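Local atomic coordinates of acyl-coenzyme A oxidase 3 (Yarrowia lipolytica, PDB entry 5YS9), a protein that oxidises acyl-CoA substrates to trans-2-enoyl-CoA with FAD and molecular oxygen, releasing hydrogen peroxide in peroxisomal fatty acid beta-oxidation. Residues I345-R353 and T616-R627; L504-W514 and N587-E595. All blocks are in the same frame, centred on the assembly; numbering follows the deposited sequence.

Contact 1 of 2, residues I345-R353 and T616-R627; sequences IIDYPYHQR and TELVNHYCKEVR. With FAD (flavin-adenine dinucleotide), chain D.
The wall of the FAD adenine pocket is backed by helix 616-627, which crosses the start of helix 349-353 at 87°. Arg-353 lies as a knob among Thr-616, Val-619, Asn-620 and Cys-623. Its chain runs extended from CG to NE (chi2 172°), carrying the guanidinium to Asn-620. Arg-353 NE (2.8 Å) and NH2 (2.7 Å) both bond to Asn-620 OD1, NE nearly along the C=O axis and NH2 from above the carbonyl plane. The guanidinium and amide planes are almost perpendicular. Val-619 CG1 lies over one guanidinium face. Arg-627 also grips side-on: NE and NH1 share Asp-347 OD1, with NH1 at 3.1 Å, and Glu-30 is its further partner. Between the two arginines, Gln-352 NE2 bonds to Ile-346 O at 3.1 Å and packs on Arg-627 CG. On the cofactor side, Tyr-348 puts a ring face on the adenine, with CE2 3.5 Å from FAD C6A. An alanine in place of Arg-353 lacks these nitrogens, so Asn-620 OD1 would probably lose this two-pronged hold and Glu-595 its ion-pair mate. Each arginine spends two nitrogens on one oxygen, and the carboxylates of Asp-347, Glu-30 and Glu-595 probably offset their charge in this buried contact.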
loop_
_atom_site.group_PDB
_atom_site.type_symbol
_atom_site.label_atom_id
_atom_site.label_comp_id
_atom_site.label_asym_id
_atom_site.label_seq_id
_atom_site.Cartn_x
_atom_site.Cartn_y
_atom_site.Cartn_z
ATOM N N ILE A 345 0.693 -18.039 15.638
ATOM C CA ILE A 345 1.165 -17.781 14.291
ATOM C C ILE A 345 2.663 -17.499 14.251
ATOM O O ILE A 345 3.324 -17.774 13.268
ATOM C CB ILE A 345 0.345 -16.701 13.559
ATOM C CG1 ILE A 345 0.227 -15.430 14.388
ATOM C CG2 ILE A 345 -1.026 -17.242 13.225
ATOM C CD1 ILE A 345 -0.372 -14.274 13.635
ATOM N N ILE A 346 3.191 -16.964 15.336
ATOM C CA ILE A 346 4.602 -16.686 15.426
ATOM C C ILE A 346 5.373 -17.981 15.247
ATOM O O ILE A 346 6.466 -17.980 14.723
ATOM C CB ILE A 346 4.972 -16.036 16.765
ATOM C CG1 ILE A 346 6.375 -15.466 16.716
ATOM C CG2 ILE A 346 4.885 -17.037 17.897
ATOM C CD1 ILE A 346 6.606 -14.484 15.599
ATOM N N ASP A 347 4.819 -19.074 15.738
ATOM C CA ASP A 347 5.414 -20.395 15.579
ATOM C C ASP A 347 5.477 -20.969 14.160
ATOM O O ASP A 347 6.290 -21.819 13.890
ATOM C CB ASP A 347 4.823 -21.381 16.567
ATOM C CG ASP A 347 5.329 -21.160 17.950
ATOM O OD1 ASP A 347 6.498 -20.782 18.073
ATOM O OD2 ASP A 347 4.562 -21.347 18.907
ATOM N N TYR A 348 4.589 -20.547 13.277
ATOM C CA TYR A 348 4.667 -20.934 11.873
ATOM C C TYR A 348 5.890 -20.369 11.177
ATOM O O TYR A 348 6.204 -19.212 11.322
ATOM C CB TYR A 348 3.437 -20.457 11.114
ATOM C CG TYR A 348 2.166 -21.132 11.516
ATOM C CD1 TYR A 348 2.111 -22.494 11.677
ATOM C CD2 TYR A 348 1.023 -20.403 11.739
ATOM C CE1 TYR A 348 0.950 -23.113 12.047
ATOM C CE2 TYR A 348 -0.144 -21.015 12.109
ATOM C CZ TYR A 348 -0.171 -22.370 12.261
ATOM O OH TYR A 348 -1.330 -22.982 12.629
ATOM N N PRO A 349 6.561 -21.183 10.380
ATOM C CA PRO A 349 7.726 -20.679 9.641
ATOM C C PRO A 349 7.411 -19.670 8.525
ATOM O O PRO A 349 8.271 -18.822 8.209
ATOM C CB PRO A 349 8.340 -21.965 9.040
ATOM C CG PRO A 349 7.895 -23.062 9.967
ATOM C CD PRO A 349 6.525 -22.661 10.456
ATOM N N TYR A 350 6.257 -19.789 7.892
ATOM C CA TYR A 350 5.891 -18.777 6.930
ATOM C C TYR A 350 5.641 -17.425 7.554
ATOM O O TYR A 350 5.988 -16.409 6.991
ATOM C CB TYR A 350 4.755 -19.162 5.989
ATOM C CG TYR A 350 4.817 -18.263 4.792
ATOM C CD1 TYR A 350 5.942 -18.246 3.999
ATOM C CD2 TYR A 350 3.809 -17.373 4.502
ATOM C CE1 TYR A 350 6.045 -17.407 2.920
ATOM C CE2 TYR A 350 3.908 -16.528 3.422
ATOM C CZ TYR A 350 5.035 -16.552 2.638
ATOM O OH TYR A 350 5.169 -15.722 1.564
ATOM N N HIS A 351 5.015 -17.412 8.713
ATOM C CA HIS A 351 4.758 -16.165 9.349
ATOM C C HIS A 351 6.062 -15.472 9.835
ATOM O O HIS A 351 6.201 -14.213 9.744
ATOM C CB HIS A 351 3.755 -16.351 10.469
ATOM C CG HIS A 351 3.039 -15.099 10.808
ATOM N ND1 HIS A 351 2.008 -14.616 10.031
ATOM C CD2 HIS A 351 3.233 -14.206 11.804
ATOM C CE1 HIS A 351 1.558 -13.507 10.582
ATOM N NE2 HIS A 351 2.287 -13.232 11.651
ATOM N N GLN A 352 7.008 -16.294 10.296
ATOM C CA GLN A 352 8.356 -15.831 10.638
ATOM C C GLN A 352 9.021 -15.155 9.449
ATOM O O GLN A 352 9.552 -14.066 9.609
ATOM C CB GLN A 352 9.236 -16.983 11.164
ATOM C CG GLN A 352 8.781 -17.542 12.534
ATOM C CD GLN A 352 9.573 -18.751 12.992
ATOM O OE1 GLN A 352 10.581 -19.102 12.369
ATOM N NE2 GLN A 352 9.140 -19.379 14.103
ATOM N N ARG A 353 8.909 -15.743 8.270
ATOM C CA ARG A 353 9.416 -15.167 7.029
ATOM C C ARG A 353 8.757 -13.853 6.644
ATOM O O ARG A 353 9.381 -12.990 6.070
ATOM C CB ARG A 353 9.293 -16.155 5.881
ATOM C CG ARG A 353 10.403 -17.170 5.824
ATOM C CD ARG A 353 10.098 -18.223 4.795
ATOM N NE ARG A 353 11.256 -19.034 4.489
ATOM C CZ ARG A 353 12.196 -18.688 3.632
ATOM N NH1 ARG A 353 12.116 -17.547 2.986
ATOM N NH2 ARG A 353 13.207 -19.491 3.418
ATOM N N THR A 616 18.143 -20.673 1.146
ATOM C CA THR A 616 16.793 -20.909 1.695
ATOM C C THR A 616 16.880 -21.540 3.100
ATOM O O THR A 616 16.282 -21.037 4.058
ATOM C CB THR A 616 15.856 -21.654 0.707
ATOM O OG1 THR A 616 15.572 -20.782 -0.377
ATOM C CG2 THR A 616 14.534 -22.011 1.331
ATOM N N GLU A 617 17.711 -22.559 3.250
ATOM C CA GLU A 617 17.822 -23.240 4.526
ATOM C C GLU A 617 18.360 -22.295 5.602
ATOM O O GLU A 617 17.924 -22.333 6.747
ATOM C CB GLU A 617 18.684 -24.482 4.379
ATOM C CG GLU A 617 18.658 -25.381 5.606
ATOM C CD GLU A 617 19.022 -26.820 5.284
ATOM O OE1 GLU A 617 18.421 -27.371 4.332
ATOM O OE2 GLU A 617 19.901 -27.389 5.976
ATOM N N LEU A 618 19.283 -21.419 5.223
ATOM C CA LEU A 618 19.884 -20.499 6.193
ATOM C C LEU A 618 18.901 -19.439 6.681
ATOM O O LEU A 618 18.816 -19.215 7.869
ATOM C CB LEU A 618 21.152 -19.886 5.617
ATOM C CG LEU A 618 22.321 -20.900 5.580
ATOM C CD1 LEU A 618 23.554 -20.283 4.940
ATOM C CD2 LEU A 618 22.634 -21.433 6.975
ATOM N N VAL A 619 18.112 -18.880 5.759
ATOM C CA VAL A 619 17.039 -17.943 6.074
ATOM C C VAL A 619 16.024 -18.591 7.064
ATOM O O VAL A 619 15.673 -17.979 8.055
ATOM C CB VAL A 619 16.308 -17.459 4.785
ATOM C CG1 VAL A 619 15.068 -16.649 5.128
ATOM C CG2 VAL A 619 17.215 -16.621 3.915
ATOM N N ASN A 620 15.573 -19.817 6.784
ATOM C CA ASN A 620 14.754 -20.606 7.741
ATOM C C ASN A 620 15.399 -20.756 9.086
ATOM O O ASN A 620 14.744 -20.513 10.127
ATOM C CB ASN A 620 14.434 -21.999 7.235
ATOM C CG ASN A 620 13.515 -21.996 6.028
ATOM O OD1 ASN A 620 12.935 -20.975 5.678
ATOM N ND2 ASN A 620 13.417 -23.134 5.357
ATOM N N HIS A 621 16.682 -21.108 9.075
ATOM C CA HIS A 621 17.450 -21.242 10.323
ATOM C C HIS A 621 17.511 -19.952 11.136
ATOM O O HIS A 621 17.230 -19.965 12.340
ATOM C CB HIS A 621 18.852 -21.798 10.055
ATOM C CG HIS A 621 19.765 -21.751 11.235
ATOM N ND1 HIS A 621 20.789 -20.827 11.346
ATOM C CD2 HIS A 621 19.824 -22.516 12.343
ATOM C CE1 HIS A 621 21.420 -21.006 12.492
ATOM N NE2 HIS A 621 20.847 -22.022 13.118
ATOM N N TYR A 622 17.871 -18.848 10.505
ATOM C CA TYR A 622 17.963 -17.560 11.227
ATOM C C TYR A 622 16.608 -17.003 11.613
ATOM O O TYR A 622 16.476 -16.333 12.635
ATOM C CB TYR A 622 18.745 -16.513 10.422
ATOM C CG TYR A 622 20.211 -16.777 10.473
ATOM C CD1 TYR A 622 20.937 -16.501 11.637
ATOM C CD2 TYR A 622 20.885 -17.302 9.360
ATOM C CE1 TYR A 622 22.306 -16.730 11.690
ATOM C CE2 TYR A 622 22.243 -17.527 9.401
ATOM C CZ TYR A 622 22.937 -17.243 10.572
ATOM O OH TYR A 622 24.241 -17.498 10.631
ATOM N N CYS A 623 15.608 -17.259 10.780
ATOM C CA CYS A 623 14.231 -17.043 11.211
ATOM C C CYS A 623 13.991 -17.653 12.604
ATOM O O CYS A 623 13.485 -16.981 13.467
ATOM C CB CYS A 623 13.227 -17.599 10.186
ATOM S SG CYS A 623 12.807 -16.418 8.891
ATOM N N LYS A 624 14.361 -18.920 12.811
ATOM C CA LYS A 624 14.117 -19.576 14.097
ATOM C C LYS A 624 14.988 -18.971 15.192
ATOM O O LYS A 624 14.516 -18.844 16.311
ATOM C CB LYS A 624 14.322 -21.077 14.042
ATOM C CG LYS A 624 13.416 -21.850 13.085
ATOM C CD LYS A 624 13.709 -23.360 13.159
ATOM C CE LYS A 624 13.829 -24.050 11.795
ATOM N NZ LYS A 624 12.516 -24.434 11.187
ATOM N N GLU A 625 16.203 -18.547 14.879
ATOM C CA GLU A 625 17.100 -17.937 15.904
ATOM C C GLU A 625 16.634 -16.558 16.364
ATOM O O GLU A 625 16.780 -16.185 17.541
ATOM C CB GLU A 625 18.562 -17.826 15.403
ATOM C CG GLU A 625 19.252 -19.170 15.180
ATOM C CD GLU A 625 19.239 -20.060 16.423
ATOM O OE1 GLU A 625 20.022 -19.785 17.355
ATOM O OE2 GLU A 625 18.438 -21.026 16.472
ATOM N N VAL A 626 16.091 -15.813 15.413
ATOM C CA VAL A 626 15.552 -14.504 15.652
ATOM C C VAL A 626 14.210 -14.617 16.389
ATOM O O VAL A 626 13.995 -13.928 17.412
ATOM C CB VAL A 626 15.509 -13.709 14.337
ATOM C CG1 VAL A 626 14.654 -12.465 14.444
ATOM C CG2 VAL A 626 16.935 -13.328 13.965
ATOM N N ARG A 627 13.351 -15.521 15.931
ATOM C CA ARG A 627 12.090 -15.767 16.589
ATOM C C ARG A 627 12.166 -16.039 18.077
ATOM O O ARG A 627 11.294 -15.605 18.821
ATOM C CB ARG A 627 11.377 -16.921 15.927
ATOM C CG ARG A 627 10.031 -17.225 16.575
ATOM C CD ARG A 627 10.134 -18.383 17.544
ATOM N NE ARG A 627 8.894 -18.692 18.215
ATOM C CZ ARG A 627 8.430 -18.029 19.274
ATOM N NH1 ARG A 627 7.306 -18.427 19.840
ATOM N NH2 ARG A 627 9.082 -16.966 19.774
HETATM P PA FAD D . -6.376 -15.087 11.100
HETATM O O1A FAD D . -7.127 -16.158 10.405
HETATM O O2A FAD D . -5.949 -15.249 12.507
HETATM O O5B FAD D . -5.051 -14.715 10.333
HETATM C C5B FAD D . -4.298 -13.634 10.860
HETATM C C4B FAD D . -2.925 -13.663 10.245
HETATM O O4B FAD D . -2.294 -14.887 10.597
HETATM C C3B FAD D . -3.078 -13.651 8.745
HETATM O O3B FAD D . -2.137 -12.767 8.170
HETATM C C2B FAD D . -2.727 -15.042 8.315
HETATM O O2B FAD D . -2.061 -15.004 7.058
HETATM C C1B FAD D . -1.850 -15.555 9.433
HETATM N N9A FAD D . -2.146 -16.985 9.516
HETATM C C8A FAD D . -3.261 -17.523 10.019
HETATM N N7A FAD D . -3.221 -18.863 9.910
HETATM C C5A FAD D . -2.071 -19.196 9.314
HETATM C C6A FAD D . -1.406 -20.441 8.893
HETATM N N6A FAD D . -1.969 -21.646 9.092
HETATM N N1A FAD D . -0.211 -20.332 8.304
HETATM C C2A FAD D . 0.366 -19.144 8.100
HETATM N N3A FAD D . -0.174 -17.976 8.450
HETATM C C4A FAD D . -1.370 -17.946 9.049
HETATM N N1 FAD D . -16.817 -11.919 8.730
HETATM C C2 FAD D . -18.107 -12.282 8.692
HETATM O O2 FAD D . -18.405 -13.408 9.069
HETATM N N3 FAD D . -19.073 -11.489 8.250
HETATM C C4 FAD D . -18.828 -10.272 7.821
HETATM O O4 FAD D . -19.744 -9.566 7.426
HETATM C C4X FAD D . -17.447 -9.785 7.828
HETATM N N5 FAD D . -17.135 -8.561 7.403
HETATM C C5X FAD D . -15.869 -8.138 7.432
HETATM C C6 FAD D . -15.594 -6.857 7.005
HETATM C C7 FAD D . -14.302 -6.397 7.027
HETATM C C7M FAD D . -14.004 -5.012 6.550
HETATM C C8 FAD D . -13.222 -7.277 7.516
HETATM C C8M FAD D . -11.812 -6.787 7.543
HETATM C C9 FAD D . -13.496 -8.557 7.939
HETATM C C9A FAD D . -14.790 -9.022 7.922
HETATM N N10 FAD D . -15.090 -10.323 8.354
HETATM C C10 FAD D . -16.424 -10.711 8.324
HETATM C "C1'" FAD D . -14.073 -11.243 8.864
HETATM C "C2'" FAD D . -13.041 -11.703 7.833
HETATM O "O2'" FAD D . -13.574 -12.756 7.039
HETATM C "C3'" FAD D . -11.759 -12.166 8.528
HETATM O "O3'" FAD D . -11.003 -11.015 8.839
HETATM C "C4'" FAD D . -10.863 -13.077 7.703
HETATM O "O4'" FAD D . -11.681 -13.978 6.972
HETATM C "C5'" FAD D . -9.956 -13.943 8.563
HETATM O "O5'" FAD D . -8.816 -13.285 9.094
HETATM P P FAD D . -8.553 -13.301 10.666
HETATM O O1P FAD D . -8.683 -11.928 11.204
HETATM O O2P FAD D . -9.380 -14.375 11.249
HETATM O O3P FAD D . -7.018 -13.646 10.859
#

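Contact 2 of 2, residues L504-W514 and N587-E595; sequences LKDPKVLIEAW and NLFTLWSIE
Leu-510 overlaps Leu-591, its CD2 methyl 3.4 Å from Leu-591 CD2. The two side chains cross at about a right angle. Leu-510 is a knob in a hole made by Asn-587, Thr-590, Leu-591 and Ile-594. Leu-510 CB lies 3.7 Å from Thr-590 CG2, and Leu-510 CD2 also reaches Ile-594 CD1. The methyl of Thr-590 can face this way because CG2 stands opposite the backbone N (OG1 chi1 -63°). The hydroxyl turns back to Ala-586 O in its own helix.

One turn on, Trp-514 turns the edge of its indole to the same helix. Thr-590 CG2 meets the ring edge near its plane. Ile-594 CG1 comes obliquely to Trp-514 NE1, at 3.5 Å, and Ser-593 CB lies 3.6 Å from Trp-514 CZ2. Ser-593 OG is bonded to Phe-589 O, above the carbonyl plane, and Arg-559 NE also bonds to Ser-593 OG.

At the other end the contact turns polar. Asn-587 ND2 bonds to Lys-505 O at 3.2 Å, with an N-H...O angle of 142°. The donor is tilted from the carbonyl plane. Asn-587 thereby ties the loop before helix 507-514 to the other helix. Its OD1 takes a bond from Tyr-567, and its ND2 also bonds Tyr-622, which leaves the buried amide well satisfied. Asp-506 is the N-cap, and its OD1 accepts from Lys-508 N.

This is ordinary helix packing in the C-terminal, all-helical part of the oxidase. The helix segments run the same way at 37°, with axes 10.7 Å apart. Helix 547-573 covers Thr-590 and Pro-507. Helix 609-628 also packs here, and helix 349-385 lies against Leu-588, Phe-589 and Trp-592.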
loop_
_atom_site.group_PDB
_atom_site.type_symbol
_atom_site.label_atom_id
_atom_site.label_comp_id
_atom_site.label_asym_id
_atom_site.label_seq_id
_atom_site.Cartn_x
_atom_site.Cartn_y
_atom_site.Cartn_z
ATOM N N LEU A 504 28.409 -19.405 4.117
ATOM C CA LEU A 504 27.327 -18.467 3.945
ATOM C C LEU A 504 26.853 -17.860 5.263
ATOM O O LEU A 504 25.984 -16.990 5.248
ATOM C CB LEU A 504 26.167 -19.127 3.191
ATOM C CG LEU A 504 26.471 -19.267 1.704
ATOM C CD1 LEU A 504 25.529 -20.233 1.010
ATOM C CD2 LEU A 504 26.442 -17.896 1.011
ATOM N N LYS A 505 27.420 -18.289 6.387
ATOM C CA LYS A 505 27.156 -17.667 7.673
ATOM C C LYS A 505 28.174 -16.578 7.991
ATOM O O LYS A 505 28.024 -15.848 8.976
ATOM C CB LYS A 505 27.125 -18.722 8.779
ATOM C CG LYS A 505 26.007 -19.758 8.642
ATOM C CD LYS A 505 26.203 -20.981 9.557
ATOM C CE LYS A 505 26.966 -22.138 8.892
ATOM N NZ LYS A 505 26.251 -23.442 9.065
ATOM N N ASP A 506 29.185 -16.434 7.150
ATOM C CA ASP A 506 30.252 -15.476 7.399
ATOM C C ASP A 506 29.845 -14.119 6.805
ATOM O O ASP A 506 29.750 -13.974 5.590
ATOM C CB ASP A 506 31.534 -15.994 6.727
ATOM C CG ASP A 506 32.773 -15.121 6.966
ATOM O OD1 ASP A 506 32.702 -13.934 7.393
ATOM O OD2 ASP A 506 33.867 -15.667 6.690
ATOM N N PRO A 507 29.674 -13.099 7.644
ATOM C CA PRO A 507 29.436 -11.758 7.104
ATOM C C PRO A 507 30.408 -11.277 6.001
ATOM O O PRO A 507 29.962 -10.615 5.055
ATOM C CB PRO A 507 29.530 -10.859 8.347
ATOM C CG PRO A 507 29.199 -11.755 9.481
ATOM C CD PRO A 507 29.808 -13.069 9.111
ATOM N N LYS A 508 31.694 -11.619 6.078
ATOM C CA LYS A 508 32.644 -11.156 5.054
ATOM C C LYS A 508 32.336 -11.693 3.671
ATOM O O LYS A 508 32.660 -11.056 2.654
ATOM C CB LYS A 508 34.100 -11.407 5.455
ATOM C CG LYS A 508 34.506 -10.550 6.654
ATOM C CD LYS A 508 36.013 -10.349 6.721
ATOM C CE LYS A 508 36.493 -10.158 8.158
ATOM N NZ LYS A 508 36.701 -11.493 8.799
ATOM N N VAL A 509 31.680 -12.837 3.632
ATOM C CA VAL A 509 31.393 -13.517 2.376
ATOM C C VAL A 509 30.153 -12.890 1.736
ATOM O O VAL A 509 30.161 -12.472 0.560
ATOM C CB VAL A 509 31.207 -15.022 2.639
ATOM C CG1 VAL A 509 30.755 -15.751 1.386
ATOM C CG2 VAL A 509 32.515 -15.610 3.199
ATOM N N LEU A 510 29.103 -12.811 2.547
ATOM C CA LEU A 510 27.848 -12.177 2.172
ATOM C C LEU A 510 28.077 -10.697 1.769
ATOM O O LEU A 510 27.459 -10.209 0.811
ATOM C CB LEU A 510 26.832 -12.291 3.314
ATOM C CG LEU A 510 26.499 -13.666 3.930
ATOM C CD1 LEU A 510 25.538 -13.474 5.095
ATOM C CD2 LEU A 510 25.930 -14.646 2.916
ATOM N N ILE A 511 28.992 -9.994 2.445
ATOM C CA ILE A 511 29.354 -8.643 1.970
ATOM C C ILE A 511 29.946 -8.679 0.541
ATOM O O ILE A 511 29.523 -7.923 -0.362
ATOM C CB ILE A 511 30.281 -7.930 2.949
ATOM C CG1 ILE A 511 29.466 -7.495 4.186
ATOM C CG2 ILE A 511 30.930 -6.704 2.294
ATOM C CD1 ILE A 511 30.295 -7.075 5.386
ATOM N N GLU A 512 30.880 -9.598 0.339
ATOM C CA GLU A 512 31.552 -9.721 -0.942
ATOM C C GLU A 512 30.522 -10.033 -2.037
ATOM O O GLU A 512 30.577 -9.487 -3.138
ATOM C CB GLU A 512 32.642 -10.792 -0.861
ATOM C CG GLU A 512 33.623 -10.802 -2.027
ATOM C CD GLU A 512 34.295 -12.156 -2.166
ATOM O OE1 GLU A 512 33.943 -12.948 -3.058
ATOM O OE2 GLU A 512 35.156 -12.464 -1.334
ATOM N N ALA A 513 29.566 -10.879 -1.702
ATOM C CA ALA A 513 28.535 -11.265 -2.658
ATOM C C ALA A 513 27.635 -10.078 -3.111
ATOM O O ALA A 513 27.236 -10.025 -4.258
ATOM C CB ALA A 513 27.695 -12.398 -2.074
ATOM N N TRP A 514 27.334 -9.143 -2.202
ATOM C CA TRP A 514 26.625 -7.892 -2.562
ATOM C C TRP A 514 27.510 -6.901 -3.341
ATOM O O TRP A 514 27.011 -6.151 -4.209
ATOM C CB TRP A 514 25.972 -7.223 -1.320
ATOM C CG TRP A 514 24.723 -7.909 -0.991
ATOM C CD1 TRP A 514 24.505 -8.790 0.030
ATOM C CD2 TRP A 514 23.513 -7.860 -1.756
ATOM N NE1 TRP A 514 23.215 -9.289 -0.055
ATOM C CE2 TRP A 514 22.587 -8.735 -1.136
ATOM C CE3 TRP A 514 23.119 -7.166 -2.918
ATOM C CZ2 TRP A 514 21.278 -8.919 -1.624
ATOM C CZ3 TRP A 514 21.821 -7.329 -3.394
ATOM C CH2 TRP A 514 20.913 -8.220 -2.752
ATOM N N ASN A 587 22.442 -11.326 9.542
ATOM C CA ASN A 587 22.486 -12.483 8.619
ATOM C C ASN A 587 21.166 -12.783 8.004
ATOM O O ASN A 587 21.126 -13.096 6.824
ATOM C CB ASN A 587 23.028 -13.741 9.301
ATOM C CG ASN A 587 24.535 -13.696 9.488
ATOM O OD1 ASN A 587 25.185 -12.655 9.314
ATOM N ND2 ASN A 587 25.094 -14.834 9.809
ATOM N N LEU A 588 20.089 -12.661 8.790
ATOM C CA LEU A 588 18.715 -12.871 8.274
ATOM C C LEU A 588 18.421 -11.812 7.235
ATOM O O LEU A 588 18.052 -12.137 6.112
ATOM C CB LEU A 588 17.673 -12.848 9.395
ATOM C CG LEU A 588 16.207 -13.106 9.014
ATOM C CD1 LEU A 588 15.981 -14.361 8.122
ATOM C CD2 LEU A 588 15.378 -13.190 10.282
ATOM N N PHE A 589 18.674 -10.546 7.573
ATOM C CA PHE A 589 18.499 -9.492 6.592
ATOM C C PHE A 589 19.205 -9.859 5.283
ATOM O O PHE A 589 18.584 -9.897 4.205
ATOM C CB PHE A 589 18.988 -8.138 7.128
ATOM C CG PHE A 589 18.894 -7.037 6.126
ATOM C CD1 PHE A 589 17.653 -6.647 5.622
ATOM C CD2 PHE A 589 20.044 -6.425 5.623
ATOM C CE1 PHE A 589 17.567 -5.648 4.642
ATOM C CE2 PHE A 589 19.955 -5.413 4.665
ATOM C CZ PHE A 589 18.717 -5.019 4.186
ATOM N N THR A 590 20.481 -10.182 5.406
ATOM C CA THR A 590 21.348 -10.241 4.278
ATOM C C THR A 590 21.042 -11.481 3.421
ATOM O O THR A 590 21.007 -11.401 2.172
ATOM C CB THR A 590 22.827 -10.173 4.725
ATOM O OG1 THR A 590 23.104 -8.913 5.362
ATOM C CG2 THR A 590 23.751 -10.332 3.536
ATOM N N LEU A 591 20.811 -12.615 4.085
ATOM C CA LEU A 591 20.496 -13.851 3.378
ATOM C C LEU A 591 19.090 -13.842 2.782
ATOM O O LEU A 591 18.834 -14.445 1.736
ATOM C CB LEU A 591 20.673 -15.010 4.322
ATOM C CG LEU A 591 22.164 -15.239 4.672
ATOM C CD1 LEU A 591 22.329 -15.958 5.983
ATOM C CD2 LEU A 591 22.845 -16.029 3.556
ATOM N N TRP A 592 18.167 -13.177 3.476
ATOM C CA TRP A 592 16.821 -13.015 2.979
ATOM C C TRP A 592 16.890 -12.177 1.676
ATOM O O TRP A 592 16.326 -12.577 0.642
ATOM C CB TRP A 592 15.897 -12.411 4.075
ATOM C CG TRP A 592 14.593 -11.962 3.563
ATOM C CD1 TRP A 592 13.541 -12.743 3.206
ATOM C CD2 TRP A 592 14.208 -10.620 3.315
ATOM N NE1 TRP A 592 12.522 -11.981 2.760
ATOM C CE2 TRP A 592 12.888 -10.663 2.806
ATOM C CE3 TRP A 592 14.852 -9.381 3.447
ATOM C CZ2 TRP A 592 12.174 -9.504 2.428
ATOM C CZ3 TRP A 592 14.144 -8.214 3.054
ATOM C CH2 TRP A 592 12.812 -8.293 2.553
ATOM N N SER A 593 17.641 -11.067 1.733
ATOM C CA SER A 593 17.840 -10.188 0.585
ATOM C C SER A 593 18.420 -10.904 -0.621
ATOM O O SER A 593 18.057 -10.586 -1.754
ATOM C CB SER A 593 18.778 -9.048 0.944
ATOM O OG SER A 593 18.265 -8.273 1.988
ATOM N N ILE A 594 19.347 -11.816 -0.373
ATOM C CA ILE A 594 19.910 -12.671 -1.397
ATOM C C ILE A 594 18.847 -13.587 -1.972
ATOM O O ILE A 594 18.766 -13.778 -3.162
ATOM C CB ILE A 594 21.078 -13.496 -0.822
ATOM C CG1 ILE A 594 22.266 -12.586 -0.530
ATOM C CG2 ILE A 594 21.499 -14.611 -1.763
ATOM C CD1 ILE A 594 23.345 -13.207 0.317
ATOM N N GLU A 595 18.028 -14.143 -1.101
ATOM C CA GLU A 595 16.959 -15.030 -1.505
ATOM C C GLU A 595 15.890 -14.350 -2.349
ATOM O O GLU A 595 15.364 -14.935 -3.274
ATOM C CB GLU A 595 16.348 -15.682 -0.282
ATOM C CG GLU A 595 15.287 -16.701 -0.601
ATOM C CD GLU A 595 14.625 -17.213 0.637
ATOM O OE1 GLU A 595 14.164 -16.391 1.434
ATOM O OE2 GLU A 595 14.579 -18.429 0.819
#

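Both contacts are mainly buried and join helices without help from strands. They lie about 16 Å apart between centres, on the same side of the chain centre. Contact 1 joins the C-alpha1 region to the C-terminal region, beside FAD and the second subunit. Its chemistry is largely polar and charged. Contact 2 stays within the C-terminal region and is mostly apolar, with one polar bond at its loop end. No helix is common to both, yet they touch. Glu-595 OE1 of 587-595 forms a salt bridge with Arg-353 NH1 at 2.8 Å, and its OE2 probably bonds Thr-616 OG1. Leu-618 packs on Leu-504, and Val-619 on Leu-591, so helix 609-628 borders both segments of contact 2.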